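Local coordinates for sensor protein PfeS (Pseudomonas aeruginosa, PDB 3KYZ) that serves as a membrane-bound sensor histidine kinase of the PfeR/PfeS two-component system, here its sensor domain, and may activate PfeR by phosphorylation, at residues A24-A27 / R28-E31; F82-K85 / L86-M90; P106-P109 / E110-R113. All coordinates share one frame; numbering follows the deposited sequence.

Interaction 1 of 3, residues A24-A27 / R28-E31; sequences ADYA and RQAE
Asp25, Arg28 and Gln29 form a polar cluster on one side of helix 17-53, where a single carboxylate serves residues three and four positions further on. Arg28 reaches it side-on with two nitrogens, NE and NH2, both directed at the same oxygen. NH2 lies 2.8 Å from Asp25 OD1, in a salt bridge that meets this atom on its syn side, 28° out of the carboxylate plane, while NE comes from the same face but further above. The bend at chi3 of Arg28 (57°) turns the guanidinium across to the Asp25 side chain beside it, with OD1 in its plane at the edge. The other oxygen, Asp25 OD2, takes the amide of Gln29 through NE2 at 2.7 Å, nearly along its C-O axis. This side is the looser one, with Arg28 exposed and Asp25 and Gln29 only partly covered.

Tyr26, Ala27 and Ala30, by contrast, are buried. The methyl groups lie close to the backbone, Ala30 CB being 3.4 Å from Tyr26 O, and Tyr26 and Ala27 pack on Leu114 of strand 113-117, while Ala30 meets Phe45. The Tyr26 hydroxyl is hydrogen-bonded to Glu53 and Lys52. Regular i to i+4 bonds run beneath both sides. Arg28 NH1 also forms a salt bridge with Asp32, so two acids share its charge. Three N-H donors would favour the ionised form of Asp25.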
loop_
_atom_site.group_PDB
_atom_site.type_symbol
_atom_site.label_atom_id
_atom_site.label_comp_id
_atom_site.label_asym_id
_atom_site.label_seq_id
_atom_site.Cartn_x
_atom_site.Cartn_y
_atom_site.Cartn_z
ATOM N N ALA A 24 5.000 16.995 -7.008
ATOM C CA ALA A 24 3.573 17.130 -7.269
ATOM C C ALA A 24 3.326 17.487 -8.733
ATOM O O ALA A 24 2.350 17.041 -9.332
ATOM C CB ALA A 24 2.943 18.162 -6.350
ATOM N N ASP A 25 4.210 18.285 -9.317
ATOM C CA ASP A 25 4.041 18.643 -10.718
ATOM C C ASP A 25 4.147 17.404 -11.610
ATOM O O ASP A 25 3.450 17.300 -12.617
ATOM C CB ASP A 25 5.047 19.714 -11.150
ATOM C CG ASP A 25 4.945 20.025 -12.625
ATOM O OD1 ASP A 25 4.077 20.834 -13.003
ATOM O OD2 ASP A 25 5.715 19.436 -13.407
ATOM N N TYR A 26 5.013 16.460 -11.240
ATOM C CA TYR A 26 5.099 15.208 -11.986
ATOM C C TYR A 26 3.769 14.450 -11.956
ATOM O O TYR A 26 3.389 13.822 -12.950
ATOM C CB TYR A 26 6.201 14.299 -11.444
ATOM C CG TYR A 26 7.617 14.652 -11.863
ATOM C CD1 TYR A 26 7.908 15.091 -13.159
ATOM C CD2 TYR A 26 8.672 14.492 -10.974
ATOM C CE1 TYR A 26 9.211 15.377 -13.539
ATOM C CE2 TYR A 26 9.976 14.783 -11.341
ATOM C CZ TYR A 26 10.242 15.222 -12.624
ATOM O OH TYR A 26 11.540 15.491 -12.991
ATOM N N ALA A 27 3.070 14.495 -10.822
ATOM C CA ALA A 27 1.762 13.825 -10.716
ATOM C C ALA A 27 0.728 14.484 -11.627
ATOM O O ALA A 27 -0.108 13.800 -12.230
ATOM C CB ALA A 27 1.261 13.790 -9.270
ATOM N N ARG A 28 0.793 15.810 -11.730
ATOM C CA ARG A 28 -0.064 16.546 -12.657
ATOM C C ARG A 28 0.235 16.118 -14.095
ATOM O O ARG A 28 -0.687 15.857 -14.880
ATOM C CB ARG A 28 0.132 18.061 -12.505
ATOM C CG ARG A 28 -0.719 18.882 -13.475
ATOM C CD ARG A 28 -0.230 20.319 -13.599
ATOM N NE ARG A 28 1.172 20.405 -14.011
ATOM C CZ ARG A 28 1.601 20.295 -15.266
ATOM N NH1 ARG A 28 0.742 20.071 -16.249
ATOM N NH2 ARG A 28 2.897 20.398 -15.541
ATOM N N GLN A 29 1.525 16.027 -14.435
ATOM C CA GLN A 29 1.930 15.580 -15.770
ATOM C C GLN A 29 1.498 14.139 -16.024
ATOM O O GLN A 29 1.075 13.796 -17.126
ATOM C CB GLN A 29 3.445 15.668 -15.955
ATOM C CG GLN A 29 4.023 17.063 -15.928
ATOM C CD GLN A 29 5.502 17.040 -16.216
ATOM O OE1 GLN A 29 5.956 16.332 -17.121
ATOM N NE2 GLN A 29 6.266 17.803 -15.450
ATOM N N ALA A 30 1.625 13.293 -15.004
ATOM C CA ALA A 30 1.216 11.892 -15.116
ATOM C C ALA A 30 -0.274 11.802 -15.429
ATOM O O ALA A 30 -0.696 11.050 -16.315
ATOM C CB ALA A 30 1.522 11.147 -13.820
ATOM N N GLU A 31 -1.073 12.557 -14.682
ATOM C CA GLU A 31 -2.511 12.563 -14.916
ATOM C C GLU A 31 -2.830 13.040 -16.329
ATOM O O GLU A 31 -3.698 12.477 -17.004
ATOM C CB GLU A 31 -3.233 13.449 -13.907
ATOM C CG GLU A 31 -4.745 13.464 -14.118
ATOM C CD GLU A 31 -5.475 14.274 -13.080
ATOM O OE1 GLU A 31 -4.894 15.254 -12.569
ATOM O OE2 GLU A 31 -6.632 13.931 -12.771
#

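Interaction 2 of 3, residues F82-K85 / L86-M90; sequences FMRK and LDWPM
Two successive bends in Arg84, at chi2 (-66°) and chi3 (-71°), curl its side chain back toward Trp88 and Pro89, whereas Lys85 stays extended beyond CG and passes obliquely over the indole of Trp88. The curled arginine grips one backbone oxygen side-on with two nitrogens: NE stands 3.1 Å from Pro89 O, nearly in line with the carbonyl bond, and NH2 is 3.0 Å from Pro89 O at a more bent approach. Pro89 O lies close to the guanidinium plane, and one face of that group carries the rim of the indole, Trp88 CE3, with the two planes steeply inclined.

Between these groups the chain reverses in a type I beta turn from Lys85 to Trp88, closed by the bond from Trp88 N to Lys85 O (3.0 Å). The turn belongs to the loop between helix 74-77 and strand 100-104, and it brings the indole back over the residue that opens it. Lys85 CB makes a CH-pi contact, 3.6 Å from the centroid of the five-membered ring and 9° off its normal; further along the lysine side chain, Lys85 CD lies 3.7 Å from Trp88 CZ2. Trp88 also meets Phe82 of the second subunit edge-to-face, and the backbone of Met83 is hydrogen-bonded to that subunit, which places the loop at the dimer interface. On the other side of the turn, Leu86 packs on Leu23 and Ala24 of helix 17-53.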
loop_
_atom_site.group_PDB
_atom_site.type_symbol
_atom_site.label_atom_id
_atom_site.label_comp_id
_atom_site.label_asym_id
_atom_site.label_seq_id
_atom_site.Cartn_x
_atom_site.Cartn_y
_atom_site.Cartn_z
ATOM N N PHE A 82 3.591 0.454 1.767
ATOM C CA PHE A 82 4.187 1.180 2.893
ATOM C C PHE A 82 4.696 2.535 2.421
ATOM O O PHE A 82 5.823 2.948 2.733
ATOM C CB PHE A 82 5.326 0.375 3.538
ATOM C CG PHE A 82 4.944 -1.029 3.914
ATOM C CD1 PHE A 82 3.938 -1.266 4.845
ATOM C CD2 PHE A 82 5.609 -2.113 3.358
ATOM C CE1 PHE A 82 3.585 -2.571 5.192
ATOM C CE2 PHE A 82 5.269 -3.416 3.707
ATOM C CZ PHE A 82 4.251 -3.645 4.621
HETATM N N MSE A 83 3.850 3.223 1.661
HETATM C CA MSE A 83 4.236 4.457 0.997
HETATM C C MSE A 83 4.153 5.674 1.903
HETATM O O MSE A 83 3.613 5.598 3.014
HETATM C CB MSE A 83 3.392 4.656 -0.262
HETATM C CG MSE A 83 3.538 3.494 -1.241
HETATM SE SE MSE A 83 2.943 3.917 -3.033
HETATM C CE MSE A 83 1.032 3.778 -2.779
ATOM N N ARG A 84 4.707 6.789 1.425
ATOM C CA ARG A 84 4.668 8.061 2.144
ATOM C C ARG A 84 4.065 9.139 1.256
ATOM O O ARG A 84 4.291 9.143 0.041
ATOM C CB ARG A 84 6.082 8.505 2.546
ATOM C CG ARG A 84 6.941 7.421 3.179
ATOM C CD ARG A 84 6.386 6.975 4.522
ATOM N NE ARG A 84 6.559 8.008 5.538
ATOM C CZ ARG A 84 5.959 8.004 6.723
ATOM N NH1 ARG A 84 5.132 7.014 7.052
ATOM N NH2 ARG A 84 6.184 8.991 7.582
ATOM N N LYS A 85 3.311 10.059 1.851
ATOM C CA LYS A 85 2.854 11.241 1.123
ATOM C C LYS A 85 3.907 12.340 1.175
ATOM O O LYS A 85 4.803 12.315 2.023
ATOM C CB LYS A 85 1.520 11.748 1.670
ATOM C CG LYS A 85 0.354 10.802 1.399
ATOM C CD LYS A 85 -0.960 11.466 1.756
ATOM C CE LYS A 85 -2.129 10.506 1.600
ATOM N NZ LYS A 85 -3.425 11.157 1.931
ATOM N N LEU A 86 3.794 13.308 0.270
ATOM C CA LEU A 86 4.835 14.322 0.099
ATOM C C LEU A 86 5.154 15.119 1.363
ATOM O O LEU A 86 6.286 15.583 1.529
ATOM C CB LEU A 86 4.473 15.283 -1.031
ATOM C CG LEU A 86 4.651 14.722 -2.446
ATOM C CD1 LEU A 86 4.005 15.635 -3.480
ATOM C CD2 LEU A 86 6.126 14.515 -2.756
ATOM N N ASP A 87 4.168 15.304 2.237
ATOM C CA ASP A 87 4.394 16.110 3.439
ATOM C C ASP A 87 4.630 15.296 4.706
ATOM O O ASP A 87 4.605 15.834 5.817
ATOM C CB ASP A 87 3.277 17.133 3.646
ATOM C CG ASP A 87 1.917 16.498 3.796
ATOM O OD1 ASP A 87 1.754 15.307 3.445
ATOM O OD2 ASP A 87 1.001 17.209 4.262
ATOM N N TRP A 88 4.870 13.999 4.538
ATOM C CA TRP A 88 5.144 13.128 5.670
ATOM C C TRP A 88 6.645 13.035 5.918
ATOM O O TRP A 88 7.441 13.261 5.013
ATOM C CB TRP A 88 4.593 11.723 5.402
ATOM C CG TRP A 88 3.100 11.637 5.333
ATOM C CD1 TRP A 88 2.199 12.671 5.406
ATOM C CD2 TRP A 88 2.328 10.441 5.184
ATOM N NE1 TRP A 88 0.912 12.180 5.308
ATOM C CE2 TRP A 88 0.968 10.817 5.163
ATOM C CE3 TRP A 88 2.657 9.087 5.058
ATOM C CZ2 TRP A 88 -0.061 9.886 5.031
ATOM C CZ3 TRP A 88 1.634 8.164 4.919
ATOM C CH2 TRP A 88 0.290 8.569 4.911
ATOM N N PRO A 89 7.041 12.674 7.147
ATOM C CA PRO A 89 8.470 12.453 7.404
ATOM C C PRO A 89 9.041 11.388 6.463
ATOM O O PRO A 89 8.349 10.417 6.151
ATOM C CB PRO A 89 8.498 11.950 8.853
ATOM C CG PRO A 89 7.206 12.412 9.450
ATOM C CD PRO A 89 6.208 12.410 8.332
HETATM N N MSE A 90 10.283 11.578 6.023
HETATM C CA MSE A 90 10.946 10.670 5.085
HETATM C C MSE A 90 12.223 10.097 5.682
HETATM O O MSE A 90 13.021 10.831 6.265
HETATM C CB MSE A 90 11.335 11.422 3.813
HETATM C CG MSE A 90 10.194 12.093 3.101
HETATM SE SE MSE A 90 9.449 10.957 1.725
HETATM C CE MSE A 90 7.821 11.981 1.405
#

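Interaction 3 of 3, residues P106-P109 / E110-R113; sequences PGHP and EQGR
This is a surface turn contact in the loop that joins strand 100-104 to strand 113-117, where His108 meets the residues two and three positions after it. Its backbone closure is the bond from Gln111 N to His108 O, 2.9 Å long with an N-H...O angle of 162°. One residue further on, Gly112 N makes a weak hydrogen bond of 3.3 Å to Pro109 O.

Two side chains follow the imidazole of His108, pointing the same way as it does. The Gln111 amide is almost parallel to the ring, the planes only 4° apart, and its nitrogen NE2 comes to 3.5 Å from His108 CG; beyond its own CG the Gln111 side chain is extended, which carries the amide out alongside the ring. Glu110 starts with CG between its own backbone N and carbonyl carbon (chi1 79°) and bends again at chi2, turning the carboxylate back toward His108. Its OE2 accepts a weak hydrogen bond from His108 ND1 at 3.4 Å, with the carboxylate steeply inclined to the ring. OE1 instead lies against the backbone, 3.2 Å from His108 C.

His108, Pro109 and Glu110 are exposed, so this side-chain group sits on the outside of the domain. Its base is anchored inward: the backbone nitrogens of Gly107 and His108 are hydrogen-bonded to the Glu31 carboxylate of helix 17-53, and Gly112 pairs with Phe105. The geometry is that of two overlapping reverse turns, His108 to Gln111 and Pro109 to Gly112, in the loop of the beta-hairpin formed by strands 100-104 and 113-117.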
loop_
_atom_site.group_PDB
_atom_site.type_symbol
_atom_site.label_atom_id
_atom_site.label_comp_id
_atom_site.label_asym_id
_atom_site.label_seq_id
_atom_site.Cartn_x
_atom_site.Cartn_y
_atom_site.Cartn_z
ATOM N N PRO A 106 -3.970 15.108 -9.372
ATOM C CA PRO A 106 -4.580 16.283 -8.731
ATOM C C PRO A 106 -6.008 16.600 -9.187
ATOM O O PRO A 106 -6.827 17.028 -8.369
ATOM C CB PRO A 106 -3.621 17.421 -9.109
ATOM C CG PRO A 106 -2.959 16.955 -10.383
ATOM C CD PRO A 106 -2.788 15.466 -10.178
ATOM N N GLY A 107 -6.314 16.393 -10.462
ATOM C CA GLY A 107 -7.641 16.709 -10.969
ATOM C C GLY A 107 -8.699 15.719 -10.512
ATOM O O GLY A 107 -9.784 16.098 -10.067
ATOM N N HIS A 108 -8.382 14.439 -10.640
ATOM C CA HIS A 108 -9.306 13.381 -10.257
ATOM C C HIS A 108 -8.538 12.292 -9.518
ATOM O O HIS A 108 -8.135 11.296 -10.112
ATOM C CB HIS A 108 -10.009 12.817 -11.495
ATOM C CG HIS A 108 -10.936 13.792 -12.155
ATOM N ND1 HIS A 108 -12.181 14.096 -11.647
ATOM C CD2 HIS A 108 -10.794 14.535 -13.278
ATOM C CE1 HIS A 108 -12.768 14.984 -12.431
ATOM N NE2 HIS A 108 -11.946 15.269 -13.426
ATOM N N PRO A 109 -8.333 12.488 -8.209
ATOM C CA PRO A 109 -7.540 11.553 -7.404
ATOM C C PRO A 109 -8.129 10.146 -7.443
ATOM O O PRO A 109 -7.396 9.169 -7.279
ATOM C CB PRO A 109 -7.644 12.121 -5.983
ATOM C CG PRO A 109 -8.042 13.534 -6.146
ATOM C CD PRO A 109 -8.796 13.650 -7.437
ATOM N N GLU A 110 -9.439 10.042 -7.653
ATOM C CA GLU A 110 -10.076 8.730 -7.685
ATOM C C GLU A 110 -9.682 7.909 -8.918
ATOM O O GLU A 110 -9.925 6.702 -8.963
ATOM C CB GLU A 110 -11.603 8.847 -7.577
ATOM C CG GLU A 110 -12.317 9.235 -8.871
ATOM C CD GLU A 110 -12.254 10.722 -9.184
ATOM O OE1 GLU A 110 -11.474 11.455 -8.546
ATOM O OE2 GLU A 110 -13.003 11.165 -10.078
ATOM N N GLN A 111 -9.071 8.554 -9.909
ATOM C CA GLN A 111 -8.674 7.854 -11.131
ATOM C C GLN A 111 -7.288 7.217 -11.028
ATOM O O GLN A 111 -6.952 6.305 -11.781
ATOM C CB GLN A 111 -8.735 8.784 -12.341
ATOM C CG GLN A 111 -10.145 9.171 -12.749
ATOM C CD GLN A 111 -10.164 10.137 -13.918
ATOM O OE1 GLN A 111 -9.186 10.253 -14.655
ATOM N NE2 GLN A 111 -11.276 10.843 -14.087
ATOM N N GLY A 112 -6.466 7.707 -10.110
ATOM C CA GLY A 112 -5.159 7.113 -9.950
ATOM C C GLY A 112 -4.149 7.986 -9.251
ATOM O O GLY A 112 -4.475 9.043 -8.706
ATOM N N ARG A 113 -2.907 7.519 -9.252
ATOM C CA ARG A 113 -1.838 8.228 -8.579
ATOM C C ARG A 113 -0.513 7.947 -9.262
ATOM O O ARG A 113 -0.360 6.948 -9.978
ATOM C CB ARG A 113 -1.753 7.790 -7.117
ATOM C CG ARG A 113 -1.248 6.363 -6.935
ATOM C CD ARG A 113 -1.296 5.942 -5.469
ATOM N NE ARG A 113 -2.659 5.613 -5.051
ATOM C CZ ARG A 113 -3.066 5.524 -3.786
ATOM N NH1 ARG A 113 -2.223 5.767 -2.786
ATOM N NH2 ARG A 113 -4.324 5.193 -3.517
#

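From the N terminus the contacts come in series, none nesting within or crossing another. Interaction 1 closes no loop, since it lies wholly within the long helix 17-53. Interaction 2 reverses the chain in the loop leading to strand 100-104, and interaction 3 does so in the next connection, between strands 100-104 and 113-117. The helix meets both loops, by apolar packing at 24-27 and, further along at 28-31, by a carboxylate and by the contact of Arg28 with Pro106. Interactions 2 and 3 meet beside the sheet, where Met83 packs on Arg113. Together they join helix, antiparallel sheet and, through 82-90, the second subunit of this sensor domain, predicted to be periplasmic.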